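PDB 2OG9: mandelate racemase/muconate lactonizing enzyme from Polaromonas sp., which probably catalyses the racemisation of mandelate or a related metal-assisted reaction of an alpha-hydroxy acid, of the enolase-superfamily kind. Local coordinates for residues Arg196-Arg201 against Glu231-Val236; Met226-Glu231 against Leu255-Pro260. All blocks are in the same frame, centred on the assembly; numbering follows the deposited sequence.

Interaction 1 of 2, residues Arg196-Arg201 against Glu231-Val236; sequences RVTAVR and EPFNLV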
ATOM      1  N   ARG A 196     -25.406 -34.197   8.626  1.00 38.56           N
ATOM      2  CA  ARG A 196     -25.998 -34.431   7.315  1.00 39.46           C
ATOM      3  C   ARG A 196     -24.937 -34.583   6.227  1.00 39.58           C
ATOM      4  O   ARG A 196     -25.026 -35.486   5.390  1.00 39.79           O
ATOM      5  CB  ARG A 196     -26.955 -33.285   6.966  1.00 39.21           C
ATOM      6  CG  ARG A 196     -28.187 -33.239   7.860  1.00 41.19           C
ATOM      7  CD  ARG A 196     -28.923 -31.909   7.763  1.00 42.37           C
ATOM      8  NE  ARG A 196     -29.510 -31.665   6.446  1.00 44.23           N
ATOM      9  CZ  ARG A 196     -30.504 -32.375   5.923  1.00 45.15           C
ATOM     10  NH1 ARG A 196     -31.030 -33.387   6.605  1.00 45.02           N
ATOM     11  NH2 ARG A 196     -30.978 -32.071   4.721  1.00 44.25           N
ATOM     12  N   VAL A 197     -23.935 -33.707   6.239  1.00 38.82           N
ATOM     13  CA  VAL A 197     -22.864 -33.767   5.249  1.00 38.58           C
ATOM     14  C   VAL A 197     -22.040 -35.035   5.443  1.00 39.07           C
ATOM     15  O   VAL A 197     -21.625 -35.671   4.474  1.00 38.25           O
ATOM     16  CB  VAL A 197     -21.926 -32.535   5.345  1.00 38.98           C
ATOM     17  CG1 VAL A 197     -20.765 -32.683   4.369  1.00 38.52           C
ATOM     18  CG2 VAL A 197     -22.704 -31.266   5.040  1.00 36.91           C
ATOM     19  N   THR A 198     -21.803 -35.400   6.702  1.00 40.00           N
ATOM     20  CA  THR A 198     -21.040 -36.606   7.006  1.00 40.71           C
ATOM     21  C   THR A 198     -21.806 -37.808   6.466  1.00 40.94           C
ATOM     22  O   THR A 198     -21.220 -38.719   5.875  1.00 41.13           O
ATOM     23  CB  THR A 198     -20.839 -36.784   8.531  1.00 40.73           C
ATOM     24  OG1 THR A 198     -20.110 -35.667   9.051  1.00 41.35           O
ATOM     25  CG2 THR A 198     -20.062 -38.064   8.825  1.00 40.66           C
ATOM     26  N   ALA A 199     -23.121 -37.787   6.667  1.00 40.88           N
ATOM     27  CA  ALA A 199     -24.003 -38.860   6.219  1.00 41.83           C
ATOM     28  C   ALA A 199     -24.005 -38.990   4.701  1.00 42.32           C
ATOM     29  O   ALA A 199     -23.976 -40.099   4.164  1.00 42.84           O
ATOM     30  CB  ALA A 199     -25.419 -38.609   6.722  1.00 41.53           C
ATOM     31  N   VAL A 200     -24.050 -37.854   4.009  1.00 42.25           N
ATOM     32  CA  VAL A 200     -24.049 -37.851   2.553  1.00 41.26           C
ATOM     33  C   VAL A 200     -22.710 -38.363   2.033  1.00 41.16           C
ATOM     34  O   VAL A 200     -22.662 -39.198   1.125  1.00 40.56           O
ATOM     35  CB  VAL A 200     -24.301 -36.430   1.994  1.00 41.22           C
ATOM     36  CG1 VAL A 200     -24.194 -36.434   0.477  1.00 40.60           C
ATOM     37  CG2 VAL A 200     -25.677 -35.948   2.414  1.00 40.00           C
ATOM     38  N   ARG A 201     -21.624 -37.869   2.617  1.00 40.74           N
ATOM     39  CA  ARG A 201     -20.290 -38.286   2.206  1.00 42.23           C
ATOM     40  C   ARG A 201     -20.075 -39.788   2.369  1.00 43.59           C
ATOM     41  O   ARG A 201     -19.498 -40.434   1.494  1.00 43.14           O
ATOM     42  CB  ARG A 201     -19.224 -37.519   2.999  1.00 41.10           C
ATOM     43  CG  ARG A 201     -17.817 -38.107   2.906  1.00 41.94           C
ATOM     44  CD  ARG A 201     -17.343 -38.275   1.465  1.00 42.92           C
ATOM     45  NE  ARG A 201     -17.191 -37.005   0.758  1.00 43.18           N
ATOM     46  CZ  ARG A 201     -16.244 -36.109   1.017  1.00 44.14           C
ATOM     47  NH1 ARG A 201     -15.353 -36.337   1.974  1.00 43.30           N
ATOM     48  NH2 ARG A 201     -16.181 -34.986   0.307  1.00 42.64           N
ATOM     49  N   GLU A 231     -13.027 -28.373   6.639  1.00 34.31           N
ATOM     50  CA  GLU A 231     -11.727 -28.554   5.988  1.00 35.25           C
ATOM     51  C   GLU A 231     -11.368 -29.998   5.627  1.00 36.24           C
ATOM     52  O   GLU A 231     -10.965 -30.274   4.498  1.00 34.94           O
ATOM     53  CB  GLU A 231     -10.603 -27.967   6.854  1.00 36.98           C
ATOM     54  CG  GLU A 231     -10.457 -26.452   6.794  1.00 38.62           C
ATOM     55  CD  GLU A 231      -9.743 -25.964   5.538  1.00 39.36           C
ATOM     56  OE1 GLU A 231     -10.297 -26.102   4.427  1.00 37.95           O
ATOM     57  OE2 GLU A 231      -8.618 -25.437   5.664  1.00 38.57           O
ATOM     58  N   PRO A 232     -11.494 -30.935   6.584  1.00 36.24           N
ATOM     59  CA  PRO A 232     -11.163 -32.339   6.307  1.00 36.64           C
ATOM     60  C   PRO A 232     -12.023 -32.977   5.218  1.00 35.99           C
ATOM     61  O   PRO A 232     -11.593 -33.921   4.552  1.00 35.59           O
ATOM     62  CB  PRO A 232     -11.367 -33.019   7.662  1.00 37.01           C
ATOM     63  CG  PRO A 232     -11.100 -31.924   8.639  1.00 37.19           C
ATOM     64  CD  PRO A 232     -11.817 -30.755   8.009  1.00 37.26           C
ATOM     65  N   PHE A 233     -13.235 -32.458   5.047  1.00 35.79           N
ATOM     66  CA  PHE A 233     -14.181 -32.968   4.054  1.00 35.72           C
ATOM     67  C   PHE A 233     -13.727 -32.838   2.603  1.00 34.55           C
ATOM     68  O   PHE A 233     -14.197 -33.576   1.738  1.00 33.83           O
ATOM     69  CB  PHE A 233     -15.527 -32.257   4.209  1.00 38.32           C
ATOM     70  CG  PHE A 233     -16.375 -32.787   5.329  1.00 42.74           C
ATOM     71  CD1 PHE A 233     -17.271 -33.828   5.104  1.00 43.67           C
ATOM     72  CD2 PHE A 233     -16.281 -32.246   6.608  1.00 42.88           C
ATOM     73  CE1 PHE A 233     -18.067 -34.323   6.140  1.00 46.19           C
ATOM     74  CE2 PHE A 233     -17.068 -32.733   7.649  1.00 45.37           C
ATOM     75  CZ  PHE A 233     -17.963 -33.773   7.415  1.00 46.23           C
ATOM     76  N   ASN A 234     -12.823 -31.901   2.332  1.00 32.91           N
ATOM     77  CA  ASN A 234     -12.343 -31.678   0.968  1.00 31.50           C
ATOM     78  C   ASN A 234     -13.489 -31.343   0.018  1.00 28.94           C
ATOM     79  O   ASN A 234     -13.602 -31.919  -1.069  1.00 26.22           O
ATOM     80  CB  ASN A 234     -11.598 -32.905   0.437  1.00 35.97           C
ATOM     81  CG  ASN A 234     -10.228 -33.067   1.053  1.00 40.11           C
ATOM     82  OD1 ASN A 234      -9.486 -32.096   1.205  1.00 43.01           O
ATOM     83  ND2 ASN A 234      -9.874 -34.301   1.398  1.00 42.07           N
ATOM     84  N   LEU A 235     -14.342 -30.416   0.436  1.00 25.56           N
ATOM     85  CA  LEU A 235     -15.470 -30.004  -0.386  1.00 24.14           C
ATOM     86  C   LEU A 235     -14.943 -29.232  -1.587  1.00 22.90           C
ATOM     87  O   LEU A 235     -13.854 -28.665  -1.534  1.00 21.79           O
ATOM     88  CB  LEU A 235     -16.406 -29.100   0.413  1.00 22.57           C
ATOM     89  CG  LEU A 235     -17.038 -29.665   1.686  1.00 24.36           C
ATOM     90  CD1 LEU A 235     -17.783 -28.544   2.397  1.00 21.21           C
ATOM     91  CD2 LEU A 235     -17.974 -30.819   1.337  1.00 23.01           C
ATOM     92  N   VAL A 236     -15.713 -29.215  -2.670  1.00 21.80           N
ATOM     93  CA  VAL A 236     -15.316 -28.478  -3.862  1.00 22.13           C
ATOM     94  C   VAL A 236     -15.308 -27.007  -3.468  1.00 20.38           C
ATOM     95  O   VAL A 236     -14.412 -26.253  -3.846  1.00 17.89           O
ATOM     96  CB  VAL A 236     -16.309 -28.696  -5.021  1.00 23.22           C
ATOM     97  CG1 VAL A 236     -15.875 -27.890  -6.233  1.00 22.83           C
ATOM     98  CG2 VAL A 236     -16.385 -30.178  -5.365  1.00 24.03           C
TER

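Interaction 2 of 2, residues Met226-Glu231 against Leu255-Pro260; sequences MCRIFE and LQFDTP. With CA (calcium ion), chain C.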
HETATM    1  N   MSE A 226     -17.324 -23.110  11.234  1.00 30.87           N
HETATM    2  CA  MSE A 226     -17.858 -24.111  10.310  1.00 31.29           C
HETATM    3  C   MSE A 226     -16.873 -24.451   9.195  1.00 30.15           C
HETATM    4  O   MSE A 226     -16.738 -25.617   8.819  1.00 30.32           O
HETATM    5  CB  MSE A 226     -19.179 -23.636   9.703  1.00 33.32           C
HETATM    6  CG  MSE A 226     -20.320 -23.561  10.703  1.00 36.82           C
HETATM    7 SE   MSE A 226     -20.634 -25.263  11.588  1.00 55.01          SE
HETATM    8  CE  MSE A 226     -21.827 -26.068  10.288  1.00 37.49           C
ATOM      9  N   CYS A 227     -16.189 -23.443   8.658  1.00 28.88           N
ATOM     10  CA  CYS A 227     -15.217 -23.704   7.604  1.00 28.02           C
ATOM     11  C   CYS A 227     -14.103 -24.580   8.166  1.00 28.08           C
ATOM     12  O   CYS A 227     -13.624 -25.497   7.500  1.00 26.47           O
ATOM     13  CB  CYS A 227     -14.633 -22.395   7.061  1.00 28.89           C
ATOM     14  SG  CYS A 227     -15.775 -21.444   6.021  1.00 27.59           S
ATOM     15  N   ARG A 228     -13.701 -24.295   9.402  1.00 27.73           N
ATOM     16  CA  ARG A 228     -12.653 -25.062  10.069  1.00 29.11           C
ATOM     17  C   ARG A 228     -13.031 -26.543  10.107  1.00 28.75           C
ATOM     18  O   ARG A 228     -12.235 -27.411   9.756  1.00 27.71           O
ATOM     19  CB  ARG A 228     -12.460 -24.546  11.499  1.00 29.05           C
ATOM     20  CG  ARG A 228     -11.381 -25.274  12.299  1.00 31.21           C
ATOM     21  CD  ARG A 228     -10.006 -25.089  11.677  1.00 30.85           C
ATOM     22  NE  ARG A 228      -9.577 -23.694  11.708  1.00 30.15           N
ATOM     23  CZ  ARG A 228      -8.528 -23.220  11.040  1.00 31.54           C
ATOM     24  NH1 ARG A 228      -7.798 -24.034  10.287  1.00 30.38           N
ATOM     25  NH2 ARG A 228      -8.215 -21.931  11.116  1.00 26.91           N
ATOM     26  N   ILE A 229     -14.257 -26.814  10.536  1.00 31.76           N
ATOM     27  CA  ILE A 229     -14.754 -28.178  10.640  1.00 34.48           C
ATOM     28  C   ILE A 229     -14.841 -28.869   9.281  1.00 34.32           C
ATOM     29  O   ILE A 229     -14.495 -30.041   9.155  1.00 34.77           O
ATOM     30  CB  ILE A 229     -16.148 -28.197  11.308  1.00 36.13           C
ATOM     31  CG1 ILE A 229     -16.054 -27.608  12.719  1.00 37.02           C
ATOM     32  CG2 ILE A 229     -16.680 -29.622  11.365  1.00 39.12           C
ATOM     33  CD1 ILE A 229     -17.396 -27.328  13.361  1.00 38.28           C
ATOM     34  N   PHE A 230     -15.289 -28.140   8.264  1.00 33.61           N
ATOM     35  CA  PHE A 230     -15.431 -28.707   6.925  1.00 33.57           C
ATOM     36  C   PHE A 230     -14.121 -28.984   6.192  1.00 34.16           C
ATOM     37  O   PHE A 230     -14.107 -29.748   5.229  1.00 34.28           O
ATOM     38  CB  PHE A 230     -16.304 -27.801   6.047  1.00 34.05           C
ATOM     39  CG  PHE A 230     -17.779 -27.913   6.323  1.00 34.33           C
ATOM     40  CD1 PHE A 230     -18.405 -29.159   6.354  1.00 35.58           C
ATOM     41  CD2 PHE A 230     -18.552 -26.772   6.518  1.00 35.16           C
ATOM     42  CE1 PHE A 230     -19.781 -29.266   6.577  1.00 35.17           C
ATOM     43  CE2 PHE A 230     -19.926 -26.865   6.741  1.00 34.46           C
ATOM     44  CZ  PHE A 230     -20.541 -28.117   6.769  1.00 34.77           C
ATOM     45  N   GLU A 231     -13.027 -28.373   6.639  1.00 34.31           N
ATOM     46  CA  GLU A 231     -11.727 -28.554   5.988  1.00 35.25           C
ATOM     47  C   GLU A 231     -11.368 -29.998   5.627  1.00 36.24           C
ATOM     48  O   GLU A 231     -10.965 -30.274   4.498  1.00 34.94           O
ATOM     49  CB  GLU A 231     -10.603 -27.967   6.854  1.00 36.98           C
ATOM     50  CG  GLU A 231     -10.457 -26.452   6.794  1.00 38.62           C
ATOM     51  CD  GLU A 231      -9.743 -25.964   5.538  1.00 39.36           C
ATOM     52  OE1 GLU A 231     -10.297 -26.102   4.427  1.00 37.95           O
ATOM     53  OE2 GLU A 231      -8.618 -25.437   5.664  1.00 38.57           O
ATOM     54  N   LEU A 255      -8.364 -16.602   2.586  1.00 22.10           N
ATOM     55  CA  LEU A 255      -6.941 -16.563   2.896  1.00 24.65           C
ATOM     56  C   LEU A 255      -6.574 -17.636   3.917  1.00 23.71           C
ATOM     57  O   LEU A 255      -5.516 -18.251   3.833  1.00 23.81           O
ATOM     58  CB  LEU A 255      -6.550 -15.180   3.442  1.00 25.90           C
ATOM     59  CG  LEU A 255      -5.090 -14.995   3.874  1.00 29.41           C
ATOM     60  CD1 LEU A 255      -4.171 -15.260   2.694  1.00 29.25           C
ATOM     61  CD2 LEU A 255      -4.873 -13.576   4.406  1.00 30.60           C
ATOM     62  N   GLN A 256      -7.475 -17.862   4.864  1.00 24.59           N
ATOM     63  CA  GLN A 256      -7.268 -18.819   5.945  1.00 27.37           C
ATOM     64  C   GLN A 256      -7.464 -20.290   5.591  1.00 28.37           C
ATOM     65  O   GLN A 256      -6.661 -21.141   5.981  1.00 27.83           O
ATOM     66  CB  GLN A 256      -8.206 -18.457   7.110  1.00 28.88           C
ATOM     67  CG  GLN A 256      -8.168 -19.386   8.326  1.00 32.88           C
ATOM     68  CD  GLN A 256      -6.826 -19.382   9.038  1.00 36.04           C
ATOM     69  OE1 GLN A 256      -6.218 -18.327   9.237  1.00 39.28           O
ATOM     70  NE2 GLN A 256      -6.362 -20.563   9.435  1.00 35.47           N
ATOM     71  N   PHE A 257      -8.514 -20.593   4.838  1.00 25.56           N
ATOM     72  CA  PHE A 257      -8.828 -21.983   4.527  1.00 26.24           C
ATOM     73  C   PHE A 257      -8.454 -22.557   3.163  1.00 25.04           C
ATOM     74  O   PHE A 257      -8.399 -21.847   2.158  1.00 22.72           O
ATOM     75  CB  PHE A 257     -10.320 -22.193   4.787  1.00 25.90           C
ATOM     76  CG  PHE A 257     -10.731 -21.887   6.201  1.00 27.05           C
ATOM     77  CD1 PHE A 257     -10.410 -22.762   7.235  1.00 28.82           C
ATOM     78  CD2 PHE A 257     -11.417 -20.713   6.503  1.00 26.15           C
ATOM     79  CE1 PHE A 257     -10.770 -22.476   8.555  1.00 29.19           C
ATOM     80  CE2 PHE A 257     -11.781 -20.415   7.814  1.00 28.76           C
ATOM     81  CZ  PHE A 257     -11.455 -21.299   8.845  1.00 29.17           C
ATOM     82  N   ASP A 258      -8.191 -23.863   3.150  1.00 24.47           N
ATOM     83  CA  ASP A 258      -7.842 -24.581   1.925  1.00 25.59           C
ATOM     84  C   ASP A 258      -9.072 -24.682   1.030  1.00 23.67           C
ATOM     85  O   ASP A 258      -8.984 -24.545  -0.189  1.00 21.87           O
ATOM     86  CB  ASP A 258      -7.368 -26.004   2.244  1.00 25.72           C
ATOM     87  CG  ASP A 258      -5.987 -26.045   2.870  1.00 29.45           C
ATOM     88  OD1 ASP A 258      -5.304 -24.999   2.913  1.00 26.84           O
ATOM     89  OD2 ASP A 258      -5.581 -27.145   3.309  1.00 28.34           O
ATOM     90  N   THR A 259     -10.218 -24.942   1.652  1.00 22.16           N
ATOM     91  CA  THR A 259     -11.475 -25.078   0.919  1.00 22.70           C
ATOM     92  C   THR A 259     -11.849 -23.802   0.177  1.00 18.98           C
ATOM     93  O   THR A 259     -11.890 -22.717   0.759  1.00 18.79           O
ATOM     94  CB  THR A 259     -12.637 -25.429   1.864  1.00 23.85           C
ATOM     95  OG1 THR A 259     -12.309 -26.614   2.600  1.00 24.51           O
ATOM     96  CG2 THR A 259     -13.918 -25.674   1.065  1.00 24.67           C
ATOM     97  N   PRO A 260     -12.127 -23.917  -1.129  1.00 17.10           N
ATOM     98  CA  PRO A 260     -12.501 -22.744  -1.916  1.00 17.26           C
ATOM     99  C   PRO A 260     -13.782 -22.105  -1.394  1.00 18.12           C
ATOM    100  O   PRO A 260     -14.689 -22.795  -0.923  1.00 18.78           O
ATOM    101  CB  PRO A 260     -12.693 -23.316  -3.317  1.00 17.16           C
ATOM    102  CG  PRO A 260     -11.681 -24.427  -3.356  1.00 18.84           C
ATOM    103  CD  PRO A 260     -11.862 -25.075  -2.000  1.00 16.82           C
TER
HETATM  104 CA    CA C 401      -7.608 -20.453   0.353  1.00 28.88          CA
HETATM  105  O   HOH W   1     -13.611 -28.936   2.596  1.00 26.98           O
HETATM  106  O   HOH W   2      -5.593 -20.460   1.611  1.00 26.44           O
HETATM  107  O   HOH W   3      -7.513 -22.429  -0.861  1.00 29.18           O
HETATM  108  O   HOH W   4     -10.040 -20.540   0.012  1.00 21.37           O
HETATM  109  O   HOH W   5      -7.969 -18.920  -1.486  1.00 27.11           O
HETATM  110  O   HOH W   6      -5.452 -19.999  -0.746  1.00 25.42           O

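Interaction 1 of 2, residues Arg196-Arg201 against Glu231-Val236
Phe233 meets helix 190-204 twice over, with its ring against Val197 and Thr198 and with its backbone carbonyl in the grip of Arg201. The tight part lies inward. There CG1 of Val197 comes to 3.6 Å from CE1 of Phe233, approaching the ring obliquely, and the same valine, buried, also packs on Val212 of strand 210-213 and Leu183 of strand 181-184. CG1 is carried toward the loop because it stands anti to the backbone N of Val197 (chi1 176°). The solvent side differs: Thr198 is exposed and meets the ring's edge with its hydroxyl, OG1 lying 3.3 Å from CZ of Phe233, while that hydroxyl bonds to the carbonyl of Ile194 one helical turn back. One turn on from Val197, the bent chain of Arg201 presents its guanidinium end-on. NH2 donates to O of Phe233 at 2.8 Å and NH1 to the same O of Phe233 at 3.0 Å, with N-H...O angles of 149° and 139°; the oxygen sits in the guanidinium plane, and both donors are tilted from the carbonyl plane. A leucine in place of Arg201 would probably leave the Phe233 carbonyl without both donors and the 3-10 turn 231-233 less firmly tied to the helix. Two donors on one oxygen imply that the turn leading into strand 238-239 of the barrel is fixed by its backbone as well as by its aromatic side chain.

Interaction 2 of 2, residues Met226-Glu231 against Leu255-Pro260
Two neighbouring helix-to-strand turns of the TIM barrel meet here, the end of helix 220-230 against the turn that leaves helix 247-256 beside a calcium ion. Glu231 accepts from that turn's backbone with both carboxylate oxygens. OE2 accepts from N of Asp258 at 3.0 Å in a nearly straight bond (171°), on the syn side and 19° out of the carboxylate plane. OE1 takes two donors: N of Thr259 at 3.0 Å, on the syn lone pair, and OG1 of Thr259 at 2.8 Å, nearly along the C-O bond. A water joins that hydroxyl to the carbonyl of Phe230. The Phe257 ring is sandwiched: CB of Cys227 makes a CH-pi contact over one face, 3.7 Å from the ring centroid, and CG of Gln256 covers the opposite face. OE2 of Glu231 lies at the ring's edge, with carboxylate and ring 86° apart. Bent at chi2 and chi3, Arg228 turns a face of its guanidinium to the ring, CE1 of Phe257 lying over its centre, 3.4 Å from CZ; its NE pairs with Asp258 of the third subunit. The carbonyl O of Phe257 binds the calcium at 2.4 Å, beside the carbonyl of Ala254 and five waters. OE2 of Glu231 lies 4.2 Å from OD2 of Asp258, a repulsion probably offset by the donors to Glu231 and by the salt bridge of Asp258 with Arg228 of the second subunit.

Overall arrangement
Glu231 belongs to both contacts: it begins the turn 231-236 of interaction 1 and supplies the carboxylate of interaction 2, so a single turn after helix 220-230 faces helix 190-204 on one flank and the turn 255-260 on another. The centres lie about 12 Å apart. Between them CG2 of Val197 packs 3.9 Å from CE1 of Phe230, CD1 of Leu235 4.0 Å from CG of Phe230, and O of Val236 3.3 Å from CG of Pro260. Interaction 2 reaches the calcium through Phe257, whereas in interaction 1 the side chain of Asn234 stays about 12 Å from a calcium ion. Both contacts touch the second subunit, and interaction 2 also meets the third, in an assembly of eight chains.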